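Local coordinates for protein deseasin MCP-01 (Pseudoalteromonas sp., PDB 3VV3) that degrades collagen as a bacterial serine protease of the subtilisin family, cutting peptide bonds with what is probably a Ser-His-Asp triad, at residues Asn170-Gly175 with Gly268-Thr273; Thr4-Phe9 with Gly122-Asn127; Val46-Thr51 with His108-Ile113. All coordinates share one frame; numbering follows the deposited sequence.

Overall arrangement
All three contacts join distant parts of one alpha/beta subtilase domain, and two of them meet at its probable active site. Contact 1 brings the end of strand 166-171 against the start of the helix that carries S270; contact 3 lays helix 105-114 along strand 45-50, which ends at D50. These strands are neighbours in the parallel sheet; the contact centres lie about 10 Å apart, and N170 N lies 2.8 Å from G47 O, a probable hydrogen bond. Contact 2, which ties the N-terminal segment to the loop 122-127, lies about 21 Å from contact 1 and about 16 Å from contact 3, centre to centre. It touches contact 3 where V126 N probably hydrogen-bonds to T112 O at 2.9 Å.

Contact 1. Residues Asn170-Gly175 with Gly268-Thr273; sequences NNSWGG and GTSMAT
S172 and S270 bring their backbones to within 4.3 Å, CA to CA, where the chain leaves strand 166-171 and meets the first turn of helix 269-284. The site illustrates how the subtilisin fold assembles its active centre: the sequence GTSMAT carries the family's serine motif, S270 being the probable nucleophile, and the segment after the strand corresponds to the one that lines the S1 substrate pocket in subtilisins. S172 stands at the centre of an inverse gamma turn, closed by a weak bond from W173 N to N171 O; S172 itself points at the helix, while W173 points away. S172 OG lies 3.0 Å from N170 OD1 and comes close to the carbonyl oxygen of S270, whose position is less certain; a single hydroxyl proton cannot serve both acceptors at once. Alongside, CB of S172 rests 3.6 Å from CB of S270. The hydroxyl of S270 lies 3.3 Å from S172 O, at best a weak bond, and a weak bond also relates it to H105 NE2. N170 reaches the helix by holding CG anti to the backbone N (chi1 -176°), which carries its amide across the methyl of T273, with ND2 3.3 Å from CG2. P274 and A277 of the same helix also touch N170. The methyl of T273 faces the strand while its hydroxyl turns back into its own helix: OG1 donates to T269 O at 3.0 Å, approaching from the face of that carbonyl opposite to the one used by T273 N.

Contact 2. Residues Thr4-Phe9 with Gly122-Asn127; sequences TNDPRF and GVVGVN
G122 receives the N-H of R8 on its carbonyl oxygen, with R8 N to G122 O at 3.0 Å and an N-H...O angle of 154°. The donor sits in the type I beta turn from D6 to F9, a compact bend pressed against an irregular loop. The positive phi of G122 (56°) favours glycine, and CD of P7 lies 3.5 Å from its N. V123 follows, its CG1 3.8 Å from CB of R8, whose guanidinium end leads off to a salt bridge with D11. The carbonyl O of V123 and D6 OD1 stand 3.1 Å apart as two acceptors without a bond; OD1 takes a weak bond from N119 N instead, while OD2 is held by N118 N and by T4 OG1, which donates to it at 2.5 Å. V124 then points at the turn. Its CB meets D6 OD2, and its CG1, set between the backbone N and the carbonyl carbon (chi1 53°), lies at the edge of the F9 ring, 3.6 Å from CD1. Beyond V124 the loop turns inward to the fold: V126 and N127 bond to the end of helix 105-114 and N127 reaches G278 of helix 269-284, while back at V123 the side chain lies against strand 254-258.

Contact 3. Residues Val46-Thr51 with His108-Ile113; sequences VGVIDT and HVSGTI
V48 wedges both its methyls between the side chains of V109, S110 and I113, and here the strand and the helix pack most closely. CG1 of V48, held anti to the backbone N (chi1 173°), meets CG2 of V109 at 3.6 Å. Its other branch, CG2, touches CD1 of I113 at 3.7 Å, the two side chains sliding past each other in opposite directions, and also lies beside OG of S110. That hydroxyl is already engaged, a polar atom among methyls whose proton is spent on the carbonyl of G106, one helical turn earlier. With an alanine here both methyls would be gone, which is likely to open a gap beside V109 and I113 and let the end of I113 turn more freely. Segment 108-113 runs nearly antiparallel to 46-50, at 159°, their axes 9.5 Å apart at closest, as expected of the alpha/beta subtilase fold, in which helices cover a parallel sheet; strand 45-50 is an inner strand there, between 131-136 and 166-171. Toward either end of the strand the fit is looser, though still buried rather than facing solvent. At one end V46 reaches I113 through a single approach, CG1 to CD1 at 4.1 Å, and A281 of helix 269-284 also touches V46. At the other, D50 meets V109 through one oxygen, OD2 lying 3.9 Å from CG2. D50, a probable triad member, has its polar partners elsewhere: OD1 receives T51 N at 2.7 Å through its anti lone pair and also bonds to H105 ND1.

Contact 1. Residues Asn170-Gly175 with Gly268-Thr273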
loop_
_atom_site.group_PDB
_atom_site.type_symbol
_atom_site.label_atom_id
_atom_site.label_comp_id
_atom_site.label_asym_id
_atom_site.label_seq_id
_atom_site.Cartn_x
_atom_site.Cartn_y
_atom_site.Cartn_z
ATOM N N ASN A 170 10.851 -2.563 -14.105
ATOM C CA ASN A 170 9.812 -1.911 -13.328
ATOM C C ASN A 170 10.143 -1.971 -11.843
ATOM O O ASN A 170 10.311 -3.060 -11.274
ATOM C CB ASN A 170 8.468 -2.582 -13.586
ATOM C CG ASN A 170 7.337 -1.883 -12.876
ATOM O OD1 ASN A 170 7.071 -2.129 -11.697
ATOM N ND2 ASN A 170 6.682 -0.988 -13.580
ATOM N N ASN A 171 10.242 -0.802 -11.216
ATOM C CA ASN A 171 10.592 -0.716 -9.805
ATOM C C ASN A 171 9.549 0.044 -9.007
ATOM O O ASN A 171 9.717 1.236 -8.722
ATOM C CB ASN A 171 11.973 -0.079 -9.651
ATOM C CG ASN A 171 13.034 -0.834 -10.422
ATOM O OD1 ASN A 171 13.330 -0.516 -11.582
ATOM N ND2 ASN A 171 13.582 -1.864 -9.802
ATOM N N SER A 172 8.464 -0.655 -8.684
ATOM C CA SER A 172 7.351 -0.091 -7.915
ATOM C C SER A 172 7.597 -0.282 -6.431
ATOM O O SER A 172 6.849 -0.985 -5.740
ATOM C CB SER A 172 6.036 -0.755 -8.320
ATOM O OG SER A 172 5.678 -0.397 -9.648
ATOM N N TRP A 173 8.675 0.329 -5.955
ATOM C CA TRP A 173 9.098 0.209 -4.571
ATOM C C TRP A 173 9.978 1.393 -4.226
ATOM O O TRP A 173 10.473 2.087 -5.112
ATOM C CB TRP A 173 9.855 -1.108 -4.319
ATOM C CG TRP A 173 11.038 -1.372 -5.239
ATOM C CD1 TRP A 173 11.010 -2.023 -6.443
ATOM C CD2 TRP A 173 12.413 -1.020 -5.011
ATOM N NE1 TRP A 173 12.276 -2.084 -6.981
ATOM C CE2 TRP A 173 13.153 -1.478 -6.121
ATOM C CE3 TRP A 173 13.086 -0.358 -3.980
ATOM C CZ2 TRP A 173 14.530 -1.288 -6.234
ATOM C CZ3 TRP A 173 14.462 -0.178 -4.091
ATOM C CH2 TRP A 173 15.162 -0.636 -5.209
ATOM N N GLY A 174 10.170 1.626 -2.935
ATOM C CA GLY A 174 11.063 2.680 -2.498
ATOM C C GLY A 174 11.315 2.584 -1.009
ATOM O O GLY A 174 10.619 1.857 -0.300
ATOM N N GLY A 175 12.325 3.307 -0.542
ATOM C CA GLY A 175 12.633 3.350 0.872
ATOM C C GLY A 175 14.111 3.569 1.095
ATOM O O GLY A 175 14.930 3.308 0.211
ATOM N N GLY A 268 -1.551 3.998 -6.267
ATOM C CA GLY A 268 -0.229 4.417 -5.834
ATOM C C GLY A 268 0.659 4.762 -7.010
ATOM O O GLY A 268 0.333 4.465 -8.161
ATOM N N THR A 269 1.783 5.408 -6.735
ATOM C CA THR A 269 2.781 5.583 -7.779
ATOM C C THR A 269 3.290 4.218 -8.262
ATOM O O THR A 269 3.798 4.106 -9.375
ATOM C CB THR A 269 3.951 6.479 -7.319
ATOM O OG1 THR A 269 4.468 6.007 -6.069
ATOM C CG2 THR A 269 3.465 7.912 -7.141
ATOM N N SER A 270 3.133 3.189 -7.428
ATOM C CA SER A 270 3.468 1.819 -7.812
ATOM C C SER A 270 2.631 1.327 -8.991
ATOM O O SER A 270 3.043 0.430 -9.715
ATOM C CB SER A 270 3.281 0.864 -6.631
ATOM O OG SER A 270 4.307 1.040 -5.674
ATOM N N MET A 271 1.453 1.912 -9.167
ATOM C CA MET A 271 0.554 1.549 -10.269
ATOM C C MET A 271 0.819 2.404 -11.509
ATOM O O MET A 271 0.563 1.982 -12.641
ATOM C CB MET A 271 -0.916 1.695 -9.832
ATOM C CG MET A 271 -1.433 0.600 -8.890
ATOM S SD MET A 271 -0.673 0.576 -7.244
ATOM C CE MET A 271 0.288 -0.937 -7.374
ATOM N N ALA A 272 1.329 3.613 -11.291
ATOM C CA ALA A 272 1.683 4.501 -12.396
ATOM C C ALA A 272 2.926 3.974 -13.119
ATOM O O ALA A 272 3.008 3.986 -14.348
ATOM C CB ALA A 272 1.933 5.926 -11.872
ATOM N N THR A 273 3.894 3.516 -12.332
ATOM C CA THR A 273 5.160 3.014 -12.851
ATOM C C THR A 273 5.010 1.956 -13.962
ATOM O O THR A 273 5.637 2.086 -15.024
ATOM C CB THR A 273 6.039 2.535 -11.669
ATOM O OG1 THR A 273 6.327 3.673 -10.841
ATOM C CG2 THR A 273 7.349 1.918 -12.134
#

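Contact 2. Residues Thr4-Phe9 with Gly122-Asn127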
loop_
_atom_site.group_PDB
_atom_site.type_symbol
_atom_site.label_atom_id
_atom_site.label_comp_id
_atom_site.label_asym_id
_atom_site.label_seq_id
_atom_site.Cartn_x
_atom_site.Cartn_y
_atom_site.Cartn_z
ATOM N N THR A 4 -11.191 -4.212 -26.460
ATOM C CA THR A 4 -10.830 -5.623 -26.459
ATOM C C THR A 4 -11.992 -6.438 -25.896
ATOM O O THR A 4 -12.951 -5.876 -25.364
ATOM C CB THR A 4 -9.549 -5.894 -25.633
ATOM O OG1 THR A 4 -9.867 -5.913 -24.237
ATOM C CG2 THR A 4 -8.500 -4.825 -25.898
ATOM N N ASN A 5 -11.901 -7.759 -26.013
ATOM C CA ASN A 5 -12.924 -8.651 -25.480
ATOM C C ASN A 5 -12.640 -9.072 -24.035
ATOM O O ASN A 5 -13.303 -9.959 -23.491
ATOM C CB ASN A 5 -13.061 -9.891 -26.365
ATOM C CG ASN A 5 -11.810 -10.750 -26.361
ATOM O OD1 ASN A 5 -11.026 -10.718 -25.415
ATOM N ND2 ASN A 5 -11.623 -11.531 -27.416
ATOM N N ASP A 6 -11.640 -8.452 -23.417
ATOM C CA ASP A 6 -11.364 -8.721 -22.012
ATOM C C ASP A 6 -12.499 -8.129 -21.188
ATOM O O ASP A 6 -12.779 -6.933 -21.285
ATOM C CB ASP A 6 -10.026 -8.113 -21.599
ATOM C CG ASP A 6 -8.883 -8.594 -22.472
ATOM O OD1 ASP A 6 -8.438 -9.744 -22.286
ATOM O OD2 ASP A 6 -8.446 -7.829 -23.355
ATOM N N PRO A 7 -13.154 -8.967 -20.374
ATOM C CA PRO A 7 -14.424 -8.580 -19.742
ATOM C C PRO A 7 -14.319 -7.377 -18.812
ATOM O O PRO A 7 -15.310 -6.678 -18.638
ATOM C CB PRO A 7 -14.820 -9.824 -18.943
ATOM C CG PRO A 7 -14.081 -10.940 -19.555
ATOM C CD PRO A 7 -12.798 -10.365 -20.090
ATOM N N ARG A 8 -13.148 -7.142 -18.226
ATOM C CA ARG A 8 -12.978 -6.034 -17.289
ATOM C C ARG A 8 -12.384 -4.799 -17.954
ATOM O O ARG A 8 -12.004 -3.840 -17.273
ATOM C CB ARG A 8 -12.091 -6.453 -16.102
ATOM C CG ARG A 8 -12.623 -7.623 -15.271
ATOM C CD ARG A 8 -13.940 -7.298 -14.575
ATOM N NE ARG A 8 -13.844 -6.206 -13.602
ATOM C CZ ARG A 8 -13.495 -6.357 -12.325
ATOM N NH1 ARG A 8 -13.193 -7.559 -11.850
ATOM N NH2 ARG A 8 -13.447 -5.302 -11.520
ATOM N N PHE A 9 -12.320 -4.801 -19.281
ATOM C CA PHE A 9 -11.689 -3.690 -19.984
ATOM C C PHE A 9 -12.208 -2.318 -19.587
ATOM O O PHE A 9 -11.430 -1.383 -19.457
ATOM C CB PHE A 9 -11.787 -3.805 -21.508
ATOM C CG PHE A 9 -11.048 -2.705 -22.213
ATOM C CD1 PHE A 9 -9.668 -2.758 -22.331
ATOM C CD2 PHE A 9 -11.714 -1.594 -22.700
ATOM C CE1 PHE A 9 -8.969 -1.738 -22.948
ATOM C CE2 PHE A 9 -11.022 -0.569 -23.321
ATOM C CZ PHE A 9 -9.639 -0.644 -23.444
ATOM N N GLY A 122 -10.462 -11.481 -17.707
ATOM C CA GLY A 122 -9.848 -10.430 -16.910
ATOM C C GLY A 122 -9.591 -9.085 -17.566
ATOM O O GLY A 122 -10.492 -8.455 -18.133
ATOM N N VAL A 123 -8.342 -8.632 -17.468
ATOM C CA VAL A 123 -7.958 -7.299 -17.906
ATOM C C VAL A 123 -7.040 -7.374 -19.131
ATOM O O VAL A 123 -7.059 -8.355 -19.867
ATOM C CB VAL A 123 -7.274 -6.525 -16.751
ATOM C CG1 VAL A 123 -8.310 -6.175 -15.678
ATOM C CG2 VAL A 123 -6.170 -7.366 -16.122
ATOM N N VAL A 124 -6.258 -6.330 -19.354
ATOM C CA VAL A 124 -5.268 -6.312 -20.424
ATOM C C VAL A 124 -4.225 -5.267 -20.062
ATOM O O VAL A 124 -4.553 -4.217 -19.509
ATOM C CB VAL A 124 -5.906 -5.985 -21.803
ATOM C CG1 VAL A 124 -6.733 -4.695 -21.739
ATOM C CG2 VAL A 124 -4.848 -5.869 -22.884
ATOM N N GLY A 125 -2.962 -5.561 -20.345
ATOM C CA GLY A 125 -1.901 -4.621 -20.030
ATOM C C GLY A 125 -1.649 -3.632 -21.151
ATOM O O GLY A 125 -2.293 -3.685 -22.203
ATOM N N VAL A 126 -0.705 -2.724 -20.937
ATOM C CA VAL A 126 -0.311 -1.817 -22.009
ATOM C C VAL A 126 0.142 -2.650 -23.213
ATOM O O VAL A 126 -0.077 -2.265 -24.366
ATOM C CB VAL A 126 0.826 -0.864 -21.582
ATOM C CG1 VAL A 126 1.214 0.062 -22.735
ATOM C CG2 VAL A 126 0.418 -0.048 -20.351
ATOM N N ASN A 127 0.778 -3.785 -22.929
ATOM C CA ASN A 127 1.080 -4.795 -23.946
ATOM C C ASN A 127 0.084 -5.936 -23.874
ATOM O O ASN A 127 -0.209 -6.435 -22.782
ATOM C CB ASN A 127 2.486 -5.377 -23.742
ATOM C CG ASN A 127 3.565 -4.321 -23.782
ATOM O OD1 ASN A 127 4.136 -4.038 -24.832
ATOM N ND2 ASN A 127 3.840 -3.719 -22.634
#

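Contact 3. Residues Val46-Thr51 with His108-Ile113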
loop_
_atom_site.group_PDB
_atom_site.type_symbol
_atom_site.label_atom_id
_atom_site.label_comp_id
_atom_site.label_asym_id
_atom_site.label_seq_id
_atom_site.Cartn_x
_atom_site.Cartn_y
_atom_site.Cartn_z
ATOM N N VAL A 46 10.442 -7.636 -20.097
ATOM C CA VAL A 46 10.404 -6.635 -19.039
ATOM C C VAL A 46 10.634 -7.314 -17.696
ATOM O O VAL A 46 10.002 -8.320 -17.388
ATOM C CB VAL A 46 9.041 -5.915 -18.992
ATOM C CG1 VAL A 46 9.027 -4.883 -17.870
ATOM C CG2 VAL A 46 8.745 -5.235 -20.322
ATOM N N GLY A 47 11.530 -6.760 -16.888
ATOM C CA GLY A 47 11.777 -7.309 -15.566
ATOM C C GLY A 47 10.964 -6.586 -14.511
ATOM O O GLY A 47 10.897 -5.355 -14.511
ATOM N N VAL A 48 10.336 -7.351 -13.619
ATOM C CA VAL A 48 9.580 -6.766 -12.510
ATOM C C VAL A 48 10.272 -7.134 -11.203
ATOM O O VAL A 48 10.361 -8.310 -10.850
ATOM C CB VAL A 48 8.114 -7.253 -12.491
ATOM C CG1 VAL A 48 7.393 -6.757 -11.233
ATOM C CG2 VAL A 48 7.392 -6.811 -13.755
ATOM N N ILE A 49 10.787 -6.116 -10.512
ATOM C CA ILE A 49 11.489 -6.298 -9.245
ATOM C C ILE A 49 10.543 -5.896 -8.114
ATOM O O ILE A 49 10.222 -4.712 -7.942
ATOM C CB ILE A 49 12.788 -5.466 -9.230
ATOM C CG1 ILE A 49 13.698 -5.920 -10.387
ATOM C CG2 ILE A 49 13.490 -5.575 -7.861
ATOM C CD1 ILE A 49 15.011 -5.097 -10.562
ATOM N N ASP A 50 10.060 -6.883 -7.367
ATOM C CA ASP A 50 8.908 -6.649 -6.508
ATOM C C ASP A 50 8.692 -7.850 -5.590
ATOM O O ASP A 50 9.659 -8.498 -5.168
ATOM C CB ASP A 50 7.689 -6.402 -7.407
ATOM C CG ASP A 50 6.644 -5.484 -6.775
ATOM O OD1 ASP A 50 6.064 -5.843 -5.730
ATOM O OD2 ASP A 50 6.371 -4.413 -7.354
ATOM N N THR A 51 7.433 -8.147 -5.276
ATOM C CA THR A 51 7.110 -9.295 -4.432
ATOM C C THR A 51 7.037 -10.597 -5.227
ATOM O O THR A 51 6.680 -11.642 -4.674
ATOM C CB THR A 51 5.746 -9.124 -3.726
ATOM O OG1 THR A 51 4.706 -9.082 -4.707
ATOM C CG2 THR A 51 5.711 -7.844 -2.899
ATOM N N HIS A 108 0.142 -7.501 -9.526
ATOM C CA HIS A 108 -0.662 -6.349 -9.909
ATOM C C HIS A 108 0.086 -5.476 -10.921
ATOM O O HIS A 108 -0.454 -5.139 -11.984
ATOM C CB HIS A 108 -1.071 -5.548 -8.663
ATOM C CG HIS A 108 -2.207 -4.604 -8.906
ATOM N ND1 HIS A 108 -2.027 -3.347 -9.441
ATOM C CD2 HIS A 108 -3.539 -4.740 -8.688
ATOM C CE1 HIS A 108 -3.202 -2.744 -9.544
ATOM N NE2 HIS A 108 -4.134 -3.567 -9.096
ATOM N N VAL A 109 1.332 -5.119 -10.613
ATOM C CA VAL A 109 2.095 -4.295 -11.542
ATOM C C VAL A 109 2.347 -5.062 -12.846
ATOM O O VAL A 109 2.315 -4.476 -13.929
ATOM C CB VAL A 109 3.412 -3.735 -10.931
ATOM C CG1 VAL A 109 3.119 -2.975 -9.639
ATOM C CG2 VAL A 109 4.411 -4.832 -10.667
ATOM N N SER A 110 2.578 -6.371 -12.745
ATOM C CA SER A 110 2.768 -7.183 -13.948
ATOM C C SER A 110 1.567 -7.133 -14.898
ATOM O O SER A 110 1.729 -7.012 -16.117
ATOM C CB SER A 110 3.110 -8.633 -13.579
ATOM O OG SER A 110 4.344 -8.696 -12.878
ATOM N N GLY A 111 0.362 -7.218 -14.341
ATOM C CA GLY A 111 -0.857 -7.157 -15.143
ATOM C C GLY A 111 -1.038 -5.827 -15.860
ATOM O O GLY A 111 -1.582 -5.764 -16.959
ATOM N N THR A 112 -0.570 -4.750 -15.244
ATOM C CA THR A 112 -0.641 -3.441 -15.887
ATOM C C THR A 112 0.327 -3.357 -17.073
ATOM O O THR A 112 0.005 -2.807 -18.123
ATOM C CB THR A 112 -0.381 -2.324 -14.859
ATOM O OG1 THR A 112 -1.438 -2.338 -13.891
ATOM C CG2 THR A 112 -0.305 -0.936 -15.530
ATOM N N ILE A 113 1.511 -3.925 -16.898
ATOM C CA ILE A 113 2.480 -4.018 -17.977
ATOM C C ILE A 113 1.979 -4.919 -19.106
ATOM O O ILE A 113 2.098 -4.570 -20.284
ATOM C CB ILE A 113 3.820 -4.585 -17.454
ATOM C CG1 ILE A 113 4.521 -3.552 -16.561
ATOM C CG2 ILE A 113 4.732 -4.999 -18.616
ATOM C CD1 ILE A 113 5.619 -4.164 -15.703
#